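Local coordinates for cytochrome P450 RhF (Acinetobacter radioresistens, PDB 6RO8), which probably works as a heme-dependent monooxygenase, this chain being the cytochrome P450 heme domain of a longer protein that also carries reductase modules, at residues A[67-72]-A[370-375]; A[74-79]-A[320-325]. All blocks are in the same frame, centred on the assembly; numbering follows the deposited sequence.

In the fold
Both contacts hang on helix 69-77, the B helix of the P450 fold, with centres about 12 Å apart. Along the chain the segments come as 67-72, 74-79, 320-325 and 370-375, so interaction 2 is nested inside the loop that interaction 1 closes. The first turn of the helix meets the loop leading to the heme-ligand cysteine; the last turn meets strand 320-324 of the five-stranded mixed sheet. The two contacts touch where Gly-375 CA lies 3.8 Å from Phe-76 CZ. Both reach the heme, so one short helix ties the cysteine-ligand loop and the sheet together beside the propionate of ring A.

Interaction 1: A[67-72]-A[370-375]. With HEM (protoporphyrin IX containing Fe), chain B.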
# COMPACT_ATOMS: atom_id res chain seq x y z
N THR A 67 12.85 -3.36 12.74
CA THR A 67 11.74 -2.85 13.54
C THR A 67 11.85 -1.38 13.91
O THR A 67 10.82 -0.79 14.25
CB THR A 67 11.60 -3.66 14.83
OG1 THR A 67 12.72 -3.42 15.68
CG2 THR A 67 11.46 -5.17 14.53
N ARG A 68 13.04 -0.78 13.84
CA ARG A 68 13.27 0.57 14.35
C ARG A 68 13.25 1.62 13.25
O ARG A 68 13.57 1.35 12.10
CB ARG A 68 14.60 0.64 15.08
CG ARG A 68 14.54 0.05 16.46
CD ARG A 68 15.77 0.37 17.23
NE ARG A 68 15.60 -0.03 18.61
CZ ARG A 68 16.56 -0.01 19.51
NH1 ARG A 68 17.77 0.40 19.16
NH2 ARG A 68 16.32 -0.41 20.75
N TYR A 69 12.92 2.86 13.66
CA TYR A 69 12.75 3.95 12.70
C TYR A 69 14.05 4.26 11.97
O TYR A 69 14.08 4.36 10.73
CB TYR A 69 12.20 5.19 13.40
CG TYR A 69 12.02 6.37 12.46
CD1 TYR A 69 10.83 6.56 11.77
CD2 TYR A 69 13.05 7.28 12.24
CE1 TYR A 69 10.67 7.61 10.91
CE2 TYR A 69 12.90 8.33 11.37
CZ TYR A 69 11.71 8.50 10.72
OH TYR A 69 11.56 9.56 9.85
N GLU A 70 15.15 4.43 12.71
CA GLU A 70 16.40 4.80 12.05
C GLU A 70 16.92 3.70 11.12
O GLU A 70 17.39 4.00 10.02
CB GLU A 70 17.46 5.17 13.09
CG GLU A 70 17.28 6.54 13.74
CD GLU A 70 17.19 7.70 12.73
OE1 GLU A 70 17.72 7.58 11.60
OE2 GLU A 70 16.59 8.74 13.09
N ASP A 71 16.82 2.43 11.53
CA ASP A 71 17.27 1.34 10.66
C ASP A 71 16.46 1.30 9.37
O ASP A 71 17.03 1.23 8.28
CB ASP A 71 17.16 -0.01 11.37
CG ASP A 71 17.96 -0.10 12.65
OD1 ASP A 71 19.05 0.51 12.72
OD2 ASP A 71 17.50 -0.81 13.58
N VAL A 72 15.12 1.33 9.49
CA VAL A 72 14.26 1.25 8.31
C VAL A 72 14.56 2.42 7.37
O VAL A 72 14.70 2.23 6.15
CB VAL A 72 12.77 1.21 8.73
CG1 VAL A 72 11.83 1.40 7.50
CG2 VAL A 72 12.47 -0.09 9.48
N GLU A 370 7.07 12.79 9.17
CA GLU A 370 8.30 12.01 9.07
C GLU A 370 8.05 10.49 9.03
O GLU A 370 9.03 9.73 8.96
CB GLU A 370 9.22 12.35 10.24
CG GLU A 370 9.88 13.72 10.10
CD GLU A 370 10.71 14.10 11.30
OE1 GLU A 370 10.55 13.48 12.38
OE2 GLU A 370 11.55 15.01 11.17
N HIS A 371 6.79 10.05 9.08
CA HIS A 371 6.47 8.62 9.03
C HIS A 371 7.02 7.99 7.74
O HIS A 371 7.35 8.69 6.77
CB HIS A 371 4.95 8.42 9.12
CG HIS A 371 4.21 8.81 7.88
ND1 HIS A 371 4.28 8.08 6.71
CD2 HIS A 371 3.39 9.86 7.62
CE1 HIS A 371 3.54 8.67 5.78
NE2 HIS A 371 2.98 9.75 6.31
N LEU A 372 7.06 6.66 7.71
CA LEU A 372 7.67 5.93 6.60
C LEU A 372 6.66 5.10 5.80
O LEU A 372 7.07 4.23 5.03
CB LEU A 372 8.81 5.03 7.09
CG LEU A 372 9.91 5.83 7.80
CD1 LEU A 372 10.97 4.94 8.41
CD2 LEU A 372 10.53 6.79 6.81
N THR A 373 5.36 5.34 5.96
CA THR A 373 4.34 4.59 5.23
C THR A 373 4.49 4.78 3.72
O THR A 373 4.15 3.88 2.95
CB THR A 373 2.93 5.01 5.71
OG1 THR A 373 2.83 4.86 7.13
CG2 THR A 373 1.82 4.20 5.10
N PHE A 374 5.03 5.92 3.28
CA PHE A 374 5.23 6.14 1.85
C PHE A 374 6.63 5.76 1.39
O PHE A 374 6.99 6.02 0.22
CB PHE A 374 4.97 7.60 1.46
CG PHE A 374 3.52 8.00 1.52
CD1 PHE A 374 2.56 7.27 0.85
CD2 PHE A 374 3.12 9.11 2.26
CE1 PHE A 374 1.22 7.65 0.91
CE2 PHE A 374 1.79 9.49 2.34
CZ PHE A 374 0.84 8.77 1.66
N GLY A 375 7.43 5.16 2.28
CA GLY A 375 8.84 4.96 2.03
C GLY A 375 9.64 6.24 2.22
O GLY A 375 9.17 7.25 2.76
CHA HEM B . 5.91 3.57 -4.16
CHB HEM B . 2.86 3.31 -0.38
CHC HEM B . -0.76 5.20 -3.05
CHD HEM B . 2.19 5.00 -6.90
C1A HEM B . 5.41 3.31 -2.90
C2A HEM B . 6.11 2.70 -1.79
C3A HEM B . 5.28 2.63 -0.76
C4A HEM B . 3.99 3.18 -1.17
CMA HEM B . 5.63 2.05 0.63
CAA HEM B . 7.58 2.23 -1.78
CBA HEM B . 8.40 3.34 -1.13
CGA HEM B . 9.87 3.02 -1.15
O1A HEM B . 10.25 1.93 -1.63
O2A HEM B . 10.65 3.88 -0.68
C1B HEM B . 1.66 3.87 -0.74
C2B HEM B . 0.56 4.18 0.16
C3B HEM B . -0.45 4.70 -0.58
C4B HEM B . -0.02 4.73 -1.98
CMB HEM B . 0.62 3.94 1.69
CAB HEM B . -1.83 5.22 -0.14
CBB HEM B . -2.21 5.44 1.12
C1C HEM B . -0.28 5.31 -4.34
C2C HEM B . -1.00 5.79 -5.51
C3C HEM B . -0.15 5.72 -6.56
C4C HEM B . 1.11 5.21 -6.09
CMC HEM B . -2.46 6.27 -5.49
CAC HEM B . -0.33 6.09 -8.06
CBC HEM B . -1.48 6.53 -8.56
C1D HEM B . 3.44 4.57 -6.52
C2D HEM B . 4.57 4.38 -7.40
C3D HEM B . 5.60 4.00 -6.65
C4D HEM B . 5.16 3.93 -5.26
CMD HEM B . 4.60 4.57 -8.93
CAD HEM B . 7.00 3.66 -7.21
CBD HEM B . 7.90 4.89 -7.29
CGD HEM B . 9.34 4.45 -7.39
O1D HEM B . 9.58 3.22 -7.40
O2D HEM B . 10.26 5.30 -7.44
NA HEM B . 4.12 3.57 -2.49
NB HEM B . 1.26 4.22 -2.03
NC HEM B . 1.00 4.97 -4.74
ND HEM B . 3.84 4.29 -5.22
FE HEM B . 2.53 4.28 -3.64
O HOH W 1 2.08 2.10 -4.22
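Tyr-69 and Leu-372 form the middle of this buried contact, with Tyr-69 CE1 3.7 Å from Leu-372 CG. The tyrosine ring swings out with CG anti to its backbone N (chi1 179°), which lays the ring alongside the leucine and brings the hydroxyl to the loop backbone two residues before it. There Tyr-69 OH donates to Glu-370 O at 2.7 Å. The acceptor sits near the ring plane, while the hydroxyl stands 22° off the carbonyl plane. One turn along, Val-72 CG1 packs on Leu-372 CD1 at 3.8 Å, the two side chains running past each other in opposite directions, so Leu-372 is held by the ring and the valine together.

The second shell fixes both partners. His-354 stacks on the Tyr-69 ring and also hydrogen-bonds Glu-370 OE1, bridging the two segments. Asn-349 takes the Leu-372 N-H through OD1. Inside the loop, His-371 ND1 accepts from Thr-373 N at 3.0 Å, only 8° out of the imidazole plane, and its NE2 pairs with Glu-308; this pins the start of the type I turn from Leu-372 to Gly-375. Phe-374 begins the P450 signature FxxGxxxCxG, and its CE1 lies 3.6 Å from HEM C2B. The backbone of Phe-374 is hydrogen-bonded to Cys-381, the axial iron ligand.

Arg-68 is the N-cap residue of helix 69-77. Helix 345-349 fills in beside Val-72 and Leu-372 through Ala-348, helix 303-314 backs His-371 and Phe-374, and strand 55-58 lies against Thr-67 and Asp-71.

Interaction 2: A[74-79]-A[320-325]; sequences AIFRDP and WRRQVT. With HEM (protoporphyrin IX containing Fe), chain B; HIS (histidine), chain C.
Arg-322 reaches toward Phe-76 by setting CG beside its backbone N and opposite the carbonyl carbon (chi1 -75°), then bending again at chi2. This places the guanidinium beside both Phe-76 of helix 69-77 and the ring A propionate of the heme, with NH1 still near its own strand, 320-324 of the mixed beta sheet of the P450 fold. Ahead of the bend the aliphatic part lies against the helix, Arg-322 CG 3.8 Å from Ile-75 CG2, the two side chains passing in opposite directions.

The Phe-76 ring stands nearly square to the guanidinium, the planes 88° apart. It brings its edge over the guanidinium face, with CD1 3.4 Å from Arg-322 NH2, an edge-on approach that is not a cation-pi stack. Two bonds then fix the guanidinium's rotation. Arg-322 NH1 donates to Arg-321 O at 3.0 Å, and NH2 serves the propionate of ring A; His-379 and Arg-126 also hydrogen-bond the heme. The bond from the guanidinium would probably favour the charged form of the ring A propionate.

Trp-320 adds its CB to the Phe-76 ring and lays one face of its indole over the heme methyl CMA; the far end of the indole borders the bound histidine. In the guanidinium plane, Arg-322 NH2 meets HEM O1A at 2.9 Å, nearly straight at 165°.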
# COMPACT_ATOMS: atom_id res chain seq x y z
N ALA A 74 17.39 4.08 7.19
CA ALA A 74 18.73 3.91 6.65
C ALA A 74 18.72 2.97 5.44
O ALA A 74 19.32 3.27 4.40
CB ALA A 74 19.66 3.39 7.73
N ILE A 75 18.01 1.85 5.55
CA ILE A 75 17.92 0.90 4.44
C ILE A 75 17.21 1.53 3.23
O ILE A 75 17.63 1.34 2.08
CB ILE A 75 17.27 -0.41 4.93
CG1 ILE A 75 18.21 -1.10 5.93
CG2 ILE A 75 16.96 -1.36 3.78
CD1 ILE A 75 17.51 -1.75 7.12
N PHE A 76 16.13 2.29 3.47
CA PHE A 76 15.47 2.99 2.37
C PHE A 76 16.42 3.93 1.65
O PHE A 76 16.35 4.08 0.42
CB PHE A 76 14.28 3.78 2.89
CG PHE A 76 12.99 3.04 2.87
CD1 PHE A 76 12.52 2.47 1.69
CD2 PHE A 76 12.21 2.95 4.02
CE1 PHE A 76 11.30 1.79 1.67
CE2 PHE A 76 10.98 2.28 3.99
CZ PHE A 76 10.53 1.70 2.82
N ARG A 77 17.32 4.58 2.40
CA ARG A 77 18.16 5.64 1.87
C ARG A 77 19.24 5.12 0.91
O ARG A 77 19.73 5.89 0.08
CB ARG A 77 18.80 6.40 3.03
CG ARG A 77 19.60 7.63 2.64
CD ARG A 77 19.74 8.62 3.79
NE ARG A 77 19.75 7.97 5.10
CZ ARG A 77 19.46 8.59 6.25
NH1 ARG A 77 19.13 9.88 6.24
NH2 ARG A 77 19.49 7.92 7.39
N ASP A 78 19.60 3.84 0.98
CA ASP A 78 20.67 3.25 0.17
C ASP A 78 20.07 2.18 -0.74
O ASP A 78 19.97 1.01 -0.35
CB ASP A 78 21.75 2.68 1.08
CG ASP A 78 22.91 2.05 0.31
OD1 ASP A 78 22.86 1.98 -0.93
OD2 ASP A 78 23.89 1.61 0.96
N PRO A 79 19.68 2.53 -1.96
CA PRO A 79 19.10 1.54 -2.87
C PRO A 79 20.11 0.81 -3.73
O PRO A 79 19.71 -0.04 -4.53
CB PRO A 79 18.17 2.40 -3.75
CG PRO A 79 18.85 3.71 -3.82
CD PRO A 79 19.67 3.88 -2.56
N TRP A 320 7.46 -3.28 4.00
CA TRP A 320 7.97 -3.34 2.64
C TRP A 320 9.30 -4.10 2.65
O TRP A 320 9.83 -4.46 3.71
CB TRP A 320 8.11 -1.92 2.06
CG TRP A 320 7.84 -1.83 0.59
CD1 TRP A 320 8.69 -1.35 -0.37
CD2 TRP A 320 6.64 -2.23 -0.11
NE1 TRP A 320 8.11 -1.43 -1.62
CE2 TRP A 320 6.85 -1.97 -1.49
CE3 TRP A 320 5.42 -2.79 0.30
CZ2 TRP A 320 5.88 -2.23 -2.46
CZ3 TRP A 320 4.47 -3.08 -0.68
CH2 TRP A 320 4.70 -2.79 -2.04
N ARG A 321 9.84 -4.38 1.47
CA ARG A 321 10.92 -5.37 1.38
C ARG A 321 12.12 -4.84 0.60
O ARG A 321 12.01 -4.00 -0.31
CB ARG A 321 10.42 -6.65 0.72
CG ARG A 321 9.36 -7.38 1.53
CD ARG A 321 8.94 -8.65 0.79
NE ARG A 321 8.06 -8.36 -0.33
CZ ARG A 321 7.70 -9.23 -1.26
NH1 ARG A 321 8.17 -10.49 -1.25
NH2 ARG A 321 6.87 -8.82 -2.22
N ARG A 322 13.29 -5.35 0.98
CA ARG A 322 14.54 -5.04 0.30
C ARG A 322 15.33 -6.33 0.15
O ARG A 322 15.13 -7.29 0.91
CB ARG A 322 15.36 -3.98 1.05
CG ARG A 322 14.84 -2.57 0.92
CD ARG A 322 14.72 -2.19 -0.54
NE ARG A 322 14.39 -0.78 -0.73
CZ ARG A 322 13.20 -0.33 -1.11
NH1 ARG A 322 12.21 -1.18 -1.33
NH2 ARG A 322 13.00 0.97 -1.28
N GLN A 323 16.23 -6.35 -0.82
CA GLN A 323 17.17 -7.45 -0.97
C GLN A 323 18.59 -6.91 -0.96
O GLN A 323 18.86 -5.86 -1.55
CB GLN A 323 16.96 -8.24 -2.26
CG GLN A 323 17.59 -9.63 -2.16
CD GLN A 323 17.24 -10.53 -3.32
OE1 GLN A 323 16.09 -10.93 -3.48
NE2 GLN A 323 18.24 -10.88 -4.11
N VAL A 324 19.47 -7.62 -0.28
CA VAL A 324 20.85 -7.18 -0.08
C VAL A 324 21.70 -7.65 -1.26
O VAL A 324 21.65 -8.83 -1.66
CB VAL A 324 21.38 -7.69 1.26
CG1 VAL A 324 22.84 -7.33 1.46
CG2 VAL A 324 20.52 -7.15 2.40
N THR A 325 22.47 -6.72 -1.83
CA THR A 325 23.24 -6.96 -3.05
C THR A 325 24.73 -7.15 -2.80
O THR A 325 25.40 -7.81 -3.61
CB THR A 325 23.04 -5.79 -4.02
OG1 THR A 325 23.35 -4.57 -3.34
CG2 THR A 325 21.60 -5.74 -4.52
CHA HEM B . 5.91 3.57 -4.16
CHB HEM B . 2.86 3.31 -0.38
CHC HEM B . -0.76 5.20 -3.05
CHD HEM B . 2.19 5.00 -6.90
C1A HEM B . 5.41 3.31 -2.90
C2A HEM B . 6.11 2.70 -1.79
C3A HEM B . 5.28 2.63 -0.76
C4A HEM B . 3.99 3.18 -1.17
CMA HEM B . 5.63 2.05 0.63
CAA HEM B . 7.58 2.23 -1.78
CBA HEM B . 8.40 3.34 -1.13
CGA HEM B . 9.87 3.02 -1.15
O1A HEM B . 10.25 1.93 -1.63
O2A HEM B . 10.65 3.88 -0.68
C1B HEM B . 1.66 3.87 -0.74
C2B HEM B . 0.56 4.18 0.16
C3B HEM B . -0.45 4.70 -0.58
C4B HEM B . -0.02 4.73 -1.98
CMB HEM B . 0.62 3.94 1.69
CAB HEM B . -1.83 5.22 -0.14
CBB HEM B . -2.21 5.44 1.12
C1C HEM B . -0.28 5.31 -4.34
C2C HEM B . -1.00 5.79 -5.51
C3C HEM B . -0.15 5.72 -6.56
C4C HEM B . 1.11 5.21 -6.09
CMC HEM B . -2.46 6.27 -5.49
CAC HEM B . -0.33 6.09 -8.06
CBC HEM B . -1.48 6.53 -8.56
C1D HEM B . 3.44 4.57 -6.52
C2D HEM B . 4.57 4.38 -7.40
C3D HEM B . 5.60 4.00 -6.65
C4D HEM B . 5.16 3.93 -5.26
CMD HEM B . 4.60 4.57 -8.93
CAD HEM B . 7.00 3.66 -7.21
CBD HEM B . 7.90 4.89 -7.29
CGD HEM B . 9.34 4.45 -7.39
O1D HEM B . 9.58 3.22 -7.40
O2D HEM B . 10.26 5.30 -7.44
NA HEM B . 4.12 3.57 -2.49
NB HEM B . 1.26 4.22 -2.03
NC HEM B . 1.00 4.97 -4.74
ND HEM B . 3.84 4.29 -5.22
FE HEM B . 2.53 4.28 -3.64
N HIS C . 1.37 -1.99 -4.28
CA HIS C . 1.79 -1.00 -3.30
C HIS C . 0.78 0.14 -3.19
O HIS C . 1.03 1.12 -2.49
CB HIS C . 3.17 -0.44 -3.65
CG HIS C . 3.36 -0.20 -5.12
ND1 HIS C . 3.81 1.01 -5.62
CD2 HIS C . 3.17 -1.00 -6.19
CE1 HIS C . 3.89 0.93 -6.93
NE2 HIS C . 3.51 -0.28 -7.31
OXT HIS C . -0.30 0.08 -3.80
O HOH W 1 2.08 2.10 -4.22